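Local coordinates for elongation factor G (Thermus thermophilus, PDB 2DY1), which binds GTP and magnesium and, as in its family, probably acts as a GTPase elongation factor that drives translocation during protein synthesis, at residues A[64-69]-A[329-334]; A[77-82]-A[345-350]; A[465-470]-A[480-485]; A[514-519]-A[554-559]. One frame throughout, in Å; residues are numbered along the deposited sequence.

Interaction 1 (A[64-69]-A[329-334]); sequences TGVAPL and YVPMGK
The interface between the GTP-binding domain and domain 2 is where V66 and P68 of edge strand 65-71 meet the end of strand 323-332. Strand 74-80 takes the other side of the edge strand, so V66 turns its backbone N and O outward. G333 N donates to V66 O at 3.0 Å, in the carbonyl plane. V66 N reaches G333 O through one water. M332 CA also approaches V66 O in a CA-H...O contact. The strands cross steeply here, at 113°, and this bond does not continue into a ladder. Beyond it the contact is mostly side-chain packing. V66 CB lies 3.8 Å from P331 CG. P68 sits at the centre of an inverse gamma turn, and its ring pushes into domain 2. Its CB is tight against V330 CG1 at 3.4 Å. Its CD touches P331 O at 3.3 Å, a buried oxygen with no polar partner in the model. M332 bends at chi3 (-74°), which brings CE to 3.6 Å from P68 CG. With an alanine in place of P68, M332 CE would probably lose the CG and CD it packs on, leaving a gap beside P331 O. T64 O adds a bond to K290 nearby. In this protein the bond, the water and the prolines join the GTPase domain to domain 2, a domain pair found in translational GTPases.

Interaction 2 (A[77-82]-A[345-350]); sequences FLLDAP and GFVLGV
F77 is the main bump of this contact, and the loop G345-F346 with the start of strand 347-350 is the hollow that takes it. CG of F77 stands beside the backbone N and anti to the carbonyl carbon (chi1 -72°), which sends the ring across to domain 2. F346 CA sits over the centre of one ring face, 3.8 Å from the centroid, in a CH-pi contact. V347 N lies over the same face, nearer the rim. G345 O meets the ring at F77 CD1, 3.3 Å away. The leading atom, F77 CZ, pokes over the centre of the F346 ring and comes to 3.5 Å from F346 CG. The two rings are oblique, with planes at 43°, so the pair is neither a stack nor T-shaped. A second, looser bump lies alongside: L79 CD2 reaches V347 CG2 at 4.2 Å. All five touching residues are buried, and the two segments meet by packing, without a hydrogen bond between them. T11 OG1 bonds to G345 O, a polar link from strand 9-16 to domain 2. V330 of strand 323-332 packs on both F77 and F346. Strand 74-80 lies between strands 65-71 and 9-16, and L79 also leans on A97 of helix 88-97. L78 faces helix 22-32 instead.

Interaction 3 (A[465-470]-A[480-485]); sequences EGQGKY and YGDVWL
Q467 and W484 face each other as a non-hydrogen-bonded pair in the antiparallel beta hairpin of domain IV, formed by strands 464-474 and 477-489. Along the hairpin, G466-L485, G468-V483 and Y470-G481 are hydrogen-bonded pairs, each with two backbone bonds. Q467 carries the side-chain contact. CB sits over a face of the W484 six-membered ring, 3.4 Å from its centroid, in a CH-pi contact. CG leaves CB anti to the backbone N (chi1 -179°) and passes D482 OD2 at 3.8 Å. CD lies 3.5 Å from W484 CZ2. The amide is stacked on the indole, with planes 25° apart. OE1 lies past the rim, 3.7 Å from W484 CZ2. NE2 goes on to D482, whose OD2 is met from above the carboxylate plane. This bond holds the rotation of the amide. A serine in place of W484 would probably leave Q467 CB and the amide without their flat support, and the amide freer to swing off D482.

K469 is on the same face of the sheet. Its NZ has a long salt bridge to D482 OD1 and a weak bond to Y480 OH. Both D482 OD1 and Y480 OH have a firmer partner in S541. On the other face, V483 and L485 turn to helix 549-566. The closest side-chain bond across the hairpin is Q467 NE2 to D482 OD2, 2.8 Å long and nearly straight at 166°.

Interaction 4 (A[514-519]-A[554-559]); sequences EGIKEA and IAASLA
The flat group at the centre is the peptide joining G515 to I516; no ring of these two segments takes part. A556 CB and S557 CA both lie over the same face of this peptide. A556 CB is 4.1 Å from I516 N, and S557 CA is 3.6 Å from G515 O. A519 N, one turn on, bonds to G515 O from the other side of the peptide plane. G515 lets the helices come this near: their axes are 7.3 Å apart, and a CB on this residue would land 3.0 Å from A556 CB. The helices run in broadly the same direction, crossing at -44°. S557 sets OG anti to its own N (chi1 174°), which lays the oxygen against A519 CB at 3.4 Å. I516 adds CG1 beside A556 CB at 4.2 Å. Mostly small side chains do the packing, with backbone close to backbone.

K561 of helix 549-566 bonds to A519 O, a polar link between the same two helices. F560 of that helix packs on I516 and A519. Helices 509-520 and 549-566 both rest on the domain IV sheet: I516 and A559 touch L485 of strand 477-489, I516 also meets F533 and V537 of strand 533-541, and A555 sits on V483.

Interactions 1 and 2 are two patches of one interface. Both join the GTP-binding domain to domain 2, through neighbouring strands 65-71 and 74-80, and Y329 O probably bonds to G349 N between them. Interactions 3 and 4 lie at the other end of the molecule, with centres about 60 to 70 Å from the first pair. They share domain IV: interaction 3 pairs two strands, interaction 4 packs two helices, and A555 touches the backbone of the hairpin. Interactions 1, 2 and 4 are buried and mostly apolar. Interaction 3 is partly buried. Its ladder of backbone bonds carries a polar face with Q467, K469 and D482.

Interaction 1 (A[64-69]-A[329-334])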
# COMPACT_ATOMS: atom_id res chain seq x y z
N THR A 64 -9.03 -1.36 8.34
CA THR A 64 -8.76 -2.11 9.55
C THR A 64 -9.76 -1.77 10.66
O THR A 64 -10.08 -0.60 10.89
CB THR A 64 -7.35 -1.75 10.06
OG1 THR A 64 -6.41 -2.06 9.03
CG2 THR A 64 -7.01 -2.50 11.35
N GLY A 65 -10.25 -2.81 11.33
CA GLY A 65 -11.17 -2.64 12.45
C GLY A 65 -10.49 -3.11 13.73
O GLY A 65 -9.77 -4.09 13.73
N VAL A 66 -10.71 -2.38 14.82
CA VAL A 66 -10.14 -2.75 16.11
C VAL A 66 -11.14 -3.59 16.90
O VAL A 66 -12.34 -3.26 16.96
CB VAL A 66 -9.76 -1.49 16.92
CG1 VAL A 66 -9.13 -1.91 18.26
CG2 VAL A 66 -8.78 -0.63 16.12
N ALA A 67 -10.67 -4.70 17.44
CA ALA A 67 -11.48 -5.56 18.29
C ALA A 67 -10.73 -5.62 19.62
O ALA A 67 -9.74 -6.34 19.75
CB ALA A 67 -11.62 -6.96 17.68
N PRO A 68 -11.17 -4.85 20.61
CA PRO A 68 -10.53 -4.82 21.94
C PRO A 68 -11.03 -5.94 22.82
O PRO A 68 -11.94 -5.76 23.61
CB PRO A 68 -10.90 -3.42 22.45
CG PRO A 68 -12.32 -3.24 21.91
CD PRO A 68 -12.31 -3.91 20.53
N LEU A 69 -10.40 -7.10 22.71
CA LEU A 69 -10.86 -8.26 23.45
C LEU A 69 -10.46 -8.29 24.91
O LEU A 69 -9.33 -7.95 25.26
CB LEU A 69 -10.35 -9.54 22.77
CG LEU A 69 -10.65 -9.63 21.27
CD1 LEU A 69 -9.90 -10.84 20.66
CD2 LEU A 69 -12.16 -9.80 21.04
N TYR A 329 -10.61 6.76 24.86
CA TYR A 329 -11.57 5.84 24.26
C TYR A 329 -10.85 4.71 23.54
O TYR A 329 -9.83 4.95 22.90
CB TYR A 329 -12.41 6.53 23.18
CG TYR A 329 -13.18 7.74 23.63
CD1 TYR A 329 -14.42 7.60 24.24
CD2 TYR A 329 -12.66 9.02 23.46
CE1 TYR A 329 -15.12 8.73 24.68
CE2 TYR A 329 -13.35 10.13 23.88
CZ TYR A 329 -14.58 9.98 24.49
OH TYR A 329 -15.26 11.10 24.91
N VAL A 330 -11.40 3.51 23.66
CA VAL A 330 -10.87 2.35 22.96
C VAL A 330 -11.90 2.09 21.86
O VAL A 330 -13.10 2.09 22.12
CB VAL A 330 -10.79 1.11 23.86
CG1 VAL A 330 -10.56 -0.12 23.02
CG2 VAL A 330 -9.62 1.26 24.87
N PRO A 331 -11.44 1.87 20.62
CA PRO A 331 -12.37 1.62 19.52
C PRO A 331 -12.76 0.16 19.37
O PRO A 331 -11.98 -0.74 19.66
CB PRO A 331 -11.60 2.11 18.30
CG PRO A 331 -10.17 1.84 18.66
CD PRO A 331 -10.06 2.06 20.15
N MET A 332 -14.01 -0.06 18.98
CA MET A 332 -14.52 -1.40 18.69
C MET A 332 -15.23 -1.15 17.39
O MET A 332 -16.39 -0.70 17.37
CB MET A 332 -15.50 -1.91 19.74
CG MET A 332 -16.06 -3.28 19.38
SD MET A 332 -16.96 -4.06 20.74
CE MET A 332 -15.66 -4.54 21.75
N GLY A 333 -14.56 -1.43 16.28
CA GLY A 333 -15.17 -1.11 15.00
C GLY A 333 -15.39 0.40 14.98
O GLY A 333 -14.50 1.19 15.34
N LYS A 334 -16.58 0.83 14.58
CA LYS A 334 -16.86 2.25 14.51
C LYS A 334 -17.22 2.91 15.84
O LYS A 334 -17.36 4.14 15.89
CB LYS A 334 -18.00 2.51 13.51
CG LYS A 334 -19.42 2.23 14.01
CD LYS A 334 -20.39 2.39 12.84
CE LYS A 334 -21.82 2.16 13.29
NZ LYS A 334 -22.74 2.33 12.12
O HOH W 1 -11.96 0.18 14.74

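Interaction 2 (A[77-82]-A[345-350])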
# COMPACT_ATOMS: atom_id res chain seq x y z
N PHE A 77 -5.63 -6.49 22.01
CA PHE A 77 -6.15 -5.51 21.04
C PHE A 77 -5.83 -6.12 19.70
O PHE A 77 -4.68 -6.11 19.26
CB PHE A 77 -5.48 -4.16 21.25
CG PHE A 77 -5.94 -3.47 22.51
CD1 PHE A 77 -5.37 -3.79 23.73
CD2 PHE A 77 -7.02 -2.58 22.49
CE1 PHE A 77 -5.86 -3.25 24.93
CE2 PHE A 77 -7.52 -2.03 23.68
CZ PHE A 77 -6.94 -2.37 24.90
N LEU A 78 -6.87 -6.63 19.04
CA LEU A 78 -6.73 -7.32 17.76
C LEU A 78 -7.08 -6.38 16.62
O LEU A 78 -8.15 -5.78 16.63
CB LEU A 78 -7.66 -8.55 17.73
CG LEU A 78 -7.55 -9.50 16.53
CD1 LEU A 78 -6.17 -10.19 16.53
CD2 LEU A 78 -8.67 -10.55 16.60
N LEU A 79 -6.18 -6.25 15.66
CA LEU A 79 -6.42 -5.36 14.52
C LEU A 79 -6.77 -6.25 13.33
O LEU A 79 -5.91 -6.95 12.80
CB LEU A 79 -5.18 -4.52 14.23
CG LEU A 79 -4.60 -3.86 15.49
CD1 LEU A 79 -3.39 -3.01 15.13
CD2 LEU A 79 -5.67 -2.98 16.15
N ASP A 80 -8.04 -6.21 12.91
CA ASP A 80 -8.55 -7.06 11.81
C ASP A 80 -8.27 -6.27 10.53
O ASP A 80 -8.98 -5.32 10.18
CB ASP A 80 -10.06 -7.32 12.03
CG ASP A 80 -10.69 -8.12 10.91
OD1 ASP A 80 -9.94 -8.79 10.19
OD2 ASP A 80 -11.94 -8.07 10.76
N ALA A 81 -7.22 -6.67 9.84
CA ALA A 81 -6.72 -5.94 8.67
C ALA A 81 -7.22 -6.44 7.34
O ALA A 81 -7.75 -7.55 7.25
CB ALA A 81 -5.16 -6.01 8.68
N PRO A 82 -7.04 -5.63 6.28
CA PRO A 82 -7.46 -6.02 4.94
C PRO A 82 -6.64 -7.21 4.45
O PRO A 82 -5.57 -7.55 4.99
CB PRO A 82 -7.13 -4.79 4.09
CG PRO A 82 -7.27 -3.64 5.06
CD PRO A 82 -6.59 -4.22 6.30
N GLY A 345 0.07 -1.17 24.94
CA GLY A 345 -0.64 -2.24 24.25
C GLY A 345 -2.02 -1.76 23.81
O GLY A 345 -2.60 -2.28 22.86
N PHE A 346 -2.55 -0.77 24.52
CA PHE A 346 -3.85 -0.22 24.14
C PHE A 346 -3.80 0.48 22.80
O PHE A 346 -2.76 0.99 22.37
CB PHE A 346 -4.32 0.84 25.16
CG PHE A 346 -5.13 0.31 26.29
CD1 PHE A 346 -4.63 -0.70 27.11
CD2 PHE A 346 -6.41 0.82 26.55
CE1 PHE A 346 -5.39 -1.20 28.17
CE2 PHE A 346 -7.18 0.33 27.61
CZ PHE A 346 -6.67 -0.68 28.42
N VAL A 347 -4.96 0.48 22.15
CA VAL A 347 -5.15 1.24 20.94
C VAL A 347 -6.28 2.17 21.35
O VAL A 347 -7.28 1.74 21.93
CB VAL A 347 -5.61 0.37 19.75
CG1 VAL A 347 -6.11 1.28 18.62
CG2 VAL A 347 -4.41 -0.46 19.26
N LEU A 348 -6.07 3.46 21.12
CA LEU A 348 -7.07 4.46 21.47
C LEU A 348 -7.65 5.12 20.25
O LEU A 348 -6.97 5.24 19.23
CB LEU A 348 -6.43 5.55 22.33
CG LEU A 348 -5.85 5.09 23.67
CD1 LEU A 348 -5.17 6.28 24.34
CD2 LEU A 348 -6.94 4.54 24.57
N GLY A 349 -8.90 5.56 20.36
CA GLY A 349 -9.51 6.30 19.27
C GLY A 349 -9.65 7.71 19.81
O GLY A 349 -10.29 7.90 20.85
N VAL A 350 -9.08 8.69 19.13
CA VAL A 350 -9.13 10.09 19.57
C VAL A 350 -10.09 10.86 18.66
O VAL A 350 -9.80 11.03 17.49
CB VAL A 350 -7.72 10.74 19.48
CG1 VAL A 350 -7.74 12.18 19.97
CG2 VAL A 350 -6.72 9.93 20.31

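Interaction 3 (A[465-470]-A[480-485])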
# COMPACT_ATOMS: atom_id res chain seq x y z
N GLU A 465 17.59 27.56 -39.18
CA GLU A 465 17.94 28.79 -38.49
C GLU A 465 17.17 29.95 -39.06
O GLU A 465 16.70 29.92 -40.20
CB GLU A 465 19.45 29.04 -38.55
CG GLU A 465 19.97 29.41 -39.93
CD GLU A 465 21.48 29.58 -39.96
OE1 GLU A 465 21.96 30.27 -40.88
OE2 GLU A 465 22.18 29.01 -39.08
N GLY A 466 17.03 30.99 -38.25
CA GLY A 466 16.29 32.13 -38.68
C GLY A 466 16.21 33.21 -37.64
O GLY A 466 16.78 33.10 -36.55
N GLN A 467 15.45 34.23 -37.97
CA GLN A 467 15.34 35.39 -37.11
C GLN A 467 14.03 35.60 -36.41
O GLN A 467 12.96 35.32 -36.95
CB GLN A 467 15.67 36.63 -37.94
CG GLN A 467 15.61 37.94 -37.19
CD GLN A 467 15.80 39.13 -38.12
OE1 GLN A 467 15.28 39.14 -39.24
NE2 GLN A 467 16.53 40.15 -37.66
N GLY A 468 14.15 36.12 -35.20
CA GLY A 468 13.00 36.45 -34.39
C GLY A 468 13.19 37.91 -34.04
O GLY A 468 14.19 38.31 -33.43
N LYS A 469 12.23 38.75 -34.42
CA LYS A 469 12.39 40.15 -34.11
C LYS A 469 11.11 40.82 -33.61
O LYS A 469 10.03 40.58 -34.14
CB LYS A 469 12.93 40.89 -35.33
CG LYS A 469 13.40 42.30 -35.05
CD LYS A 469 14.20 42.84 -36.24
CE LYS A 469 14.85 44.16 -35.93
NZ LYS A 469 15.81 44.54 -37.01
N TYR A 470 11.26 41.65 -32.59
CA TYR A 470 10.14 42.36 -32.00
C TYR A 470 10.45 43.85 -31.84
O TYR A 470 11.39 44.21 -31.13
CB TYR A 470 9.82 41.78 -30.62
CG TYR A 470 8.57 42.32 -29.97
CD1 TYR A 470 7.31 42.03 -30.49
CD2 TYR A 470 8.64 43.10 -28.82
CE1 TYR A 470 6.15 42.49 -29.87
CE2 TYR A 470 7.48 43.57 -28.20
CZ TYR A 470 6.24 43.26 -28.73
OH TYR A 470 5.09 43.71 -28.12
N TYR A 480 12.48 46.66 -28.40
CA TYR A 480 13.31 46.15 -29.47
C TYR A 480 14.11 44.92 -29.06
O TYR A 480 14.86 44.96 -28.09
CB TYR A 480 14.25 47.25 -29.99
CG TYR A 480 15.12 46.81 -31.14
CD1 TYR A 480 16.34 46.15 -30.92
CD2 TYR A 480 14.73 47.04 -32.45
CE1 TYR A 480 17.12 45.73 -31.98
CE2 TYR A 480 15.51 46.61 -33.53
CZ TYR A 480 16.71 45.96 -33.28
OH TYR A 480 17.46 45.54 -34.34
N GLY A 481 13.89 43.83 -29.80
CA GLY A 481 14.61 42.58 -29.58
C GLY A 481 14.90 41.98 -30.94
O GLY A 481 14.03 41.95 -31.80
N ASP A 482 16.13 41.51 -31.15
CA ASP A 482 16.50 40.94 -32.44
C ASP A 482 17.41 39.76 -32.14
O ASP A 482 18.52 39.92 -31.63
CB ASP A 482 17.25 42.01 -33.25
CG ASP A 482 17.76 41.50 -34.57
OD1 ASP A 482 18.51 42.26 -35.22
OD2 ASP A 482 17.41 40.38 -34.98
N VAL A 483 16.91 38.57 -32.46
CA VAL A 483 17.62 37.33 -32.18
C VAL A 483 17.73 36.41 -33.38
O VAL A 483 16.74 36.16 -34.07
CB VAL A 483 16.87 36.55 -31.04
CG1 VAL A 483 17.53 35.20 -30.79
CG2 VAL A 483 16.85 37.38 -29.77
N TRP A 484 18.93 35.92 -33.66
CA TRP A 484 19.10 34.95 -34.71
C TRP A 484 19.34 33.62 -33.98
O TRP A 484 20.28 33.49 -33.18
CB TRP A 484 20.27 35.29 -35.63
CG TRP A 484 19.91 36.39 -36.58
CD1 TRP A 484 20.00 37.73 -36.34
CD2 TRP A 484 19.37 36.24 -37.90
NE1 TRP A 484 19.56 38.43 -37.45
CE2 TRP A 484 19.16 37.54 -38.42
CE3 TRP A 484 19.05 35.13 -38.70
CZ2 TRP A 484 18.64 37.77 -39.70
CZ3 TRP A 484 18.53 35.36 -39.98
CH2 TRP A 484 18.33 36.67 -40.47
N LEU A 485 18.49 32.66 -34.28
CA LEU A 485 18.49 31.35 -33.64
C LEU A 485 18.67 30.17 -34.59
O LEU A 485 18.02 30.10 -35.64
CB LEU A 485 17.14 31.16 -32.93
CG LEU A 485 16.87 29.77 -32.33
CD1 LEU A 485 17.73 29.60 -31.07
CD2 LEU A 485 15.39 29.64 -31.96

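Interaction 4 (A[514-519]-A[554-559])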
# COMPACT_ATOMS: atom_id res chain seq x y z
N GLU A 514 15.03 32.13 -21.65
CA GLU A 514 13.67 32.03 -21.10
C GLU A 514 12.63 31.98 -22.21
O GLU A 514 11.71 31.17 -22.18
CB GLU A 514 13.35 33.23 -20.21
CG GLU A 514 13.91 33.20 -18.81
CD GLU A 514 13.54 34.46 -18.03
OE1 GLU A 514 12.36 34.86 -18.08
OE2 GLU A 514 14.43 35.04 -17.36
N GLY A 515 12.78 32.87 -23.19
CA GLY A 515 11.85 32.92 -24.31
C GLY A 515 11.84 31.65 -25.14
O GLY A 515 10.80 31.23 -25.65
N ILE A 516 13.00 31.05 -25.32
CA ILE A 516 13.08 29.80 -26.07
C ILE A 516 12.41 28.70 -25.27
O ILE A 516 11.62 27.93 -25.82
CB ILE A 516 14.57 29.41 -26.37
CG1 ILE A 516 15.10 30.29 -27.51
CG2 ILE A 516 14.65 27.93 -26.74
CD1 ILE A 516 16.57 30.65 -27.37
N LYS A 517 12.71 28.63 -23.98
CA LYS A 517 12.10 27.60 -23.15
C LYS A 517 10.58 27.75 -23.12
O LYS A 517 9.85 26.76 -23.18
CB LYS A 517 12.68 27.62 -21.74
CG LYS A 517 14.10 27.06 -21.63
CD LYS A 517 14.59 27.15 -20.19
CE LYS A 517 15.92 26.45 -20.00
NZ LYS A 517 16.39 26.54 -18.58
N GLU A 518 10.10 28.99 -23.05
CA GLU A 518 8.66 29.22 -23.02
C GLU A 518 7.97 28.79 -24.31
O GLU A 518 6.91 28.15 -24.27
CB GLU A 518 8.38 30.70 -22.70
CG GLU A 518 8.91 31.08 -21.31
CD GLU A 518 8.88 32.57 -21.01
OE1 GLU A 518 8.78 33.38 -21.96
OE2 GLU A 518 8.96 32.94 -19.81
N ALA A 519 8.57 29.09 -25.46
CA ALA A 519 7.98 28.71 -26.73
C ALA A 519 8.07 27.20 -26.92
O ALA A 519 7.24 26.60 -27.61
CB ALA A 519 8.69 29.42 -27.89
N ILE A 554 10.32 37.84 -26.19
CA ILE A 554 9.42 37.72 -27.32
C ILE A 554 10.17 37.41 -28.61
O ILE A 554 9.78 36.53 -29.38
CB ILE A 554 8.58 39.01 -27.54
CG1 ILE A 554 7.75 39.31 -26.28
CG2 ILE A 554 7.69 38.85 -28.76
CD1 ILE A 554 6.97 40.61 -26.37
N ALA A 555 11.24 38.16 -28.88
CA ALA A 555 12.02 37.93 -30.09
C ALA A 555 12.52 36.48 -30.12
O ALA A 555 12.48 35.82 -31.15
CB ALA A 555 13.19 38.91 -30.15
N ALA A 556 12.97 35.99 -28.96
CA ALA A 556 13.47 34.63 -28.86
C ALA A 556 12.35 33.61 -29.11
O ALA A 556 12.54 32.62 -29.82
CB ALA A 556 14.11 34.41 -27.47
N SER A 557 11.17 33.88 -28.55
CA SER A 557 10.02 32.99 -28.75
C SER A 557 9.61 32.96 -30.22
O SER A 557 9.37 31.89 -30.79
CB SER A 557 8.84 33.45 -27.88
OG SER A 557 7.69 32.67 -28.15
N LEU A 558 9.55 34.14 -30.84
CA LEU A 558 9.21 34.24 -32.25
C LEU A 558 10.21 33.47 -33.08
O LEU A 558 9.85 32.78 -34.04
CB LEU A 558 9.19 35.71 -32.69
CG LEU A 558 8.04 36.58 -32.17
CD1 LEU A 558 8.21 38.01 -32.68
CD2 LEU A 558 6.71 36.00 -32.64
N ALA A 559 11.49 33.59 -32.71
CA ALA A 559 12.54 32.89 -33.43
C ALA A 559 12.33 31.39 -33.28
O ALA A 559 12.42 30.65 -34.26
CB ALA A 559 13.92 33.30 -32.90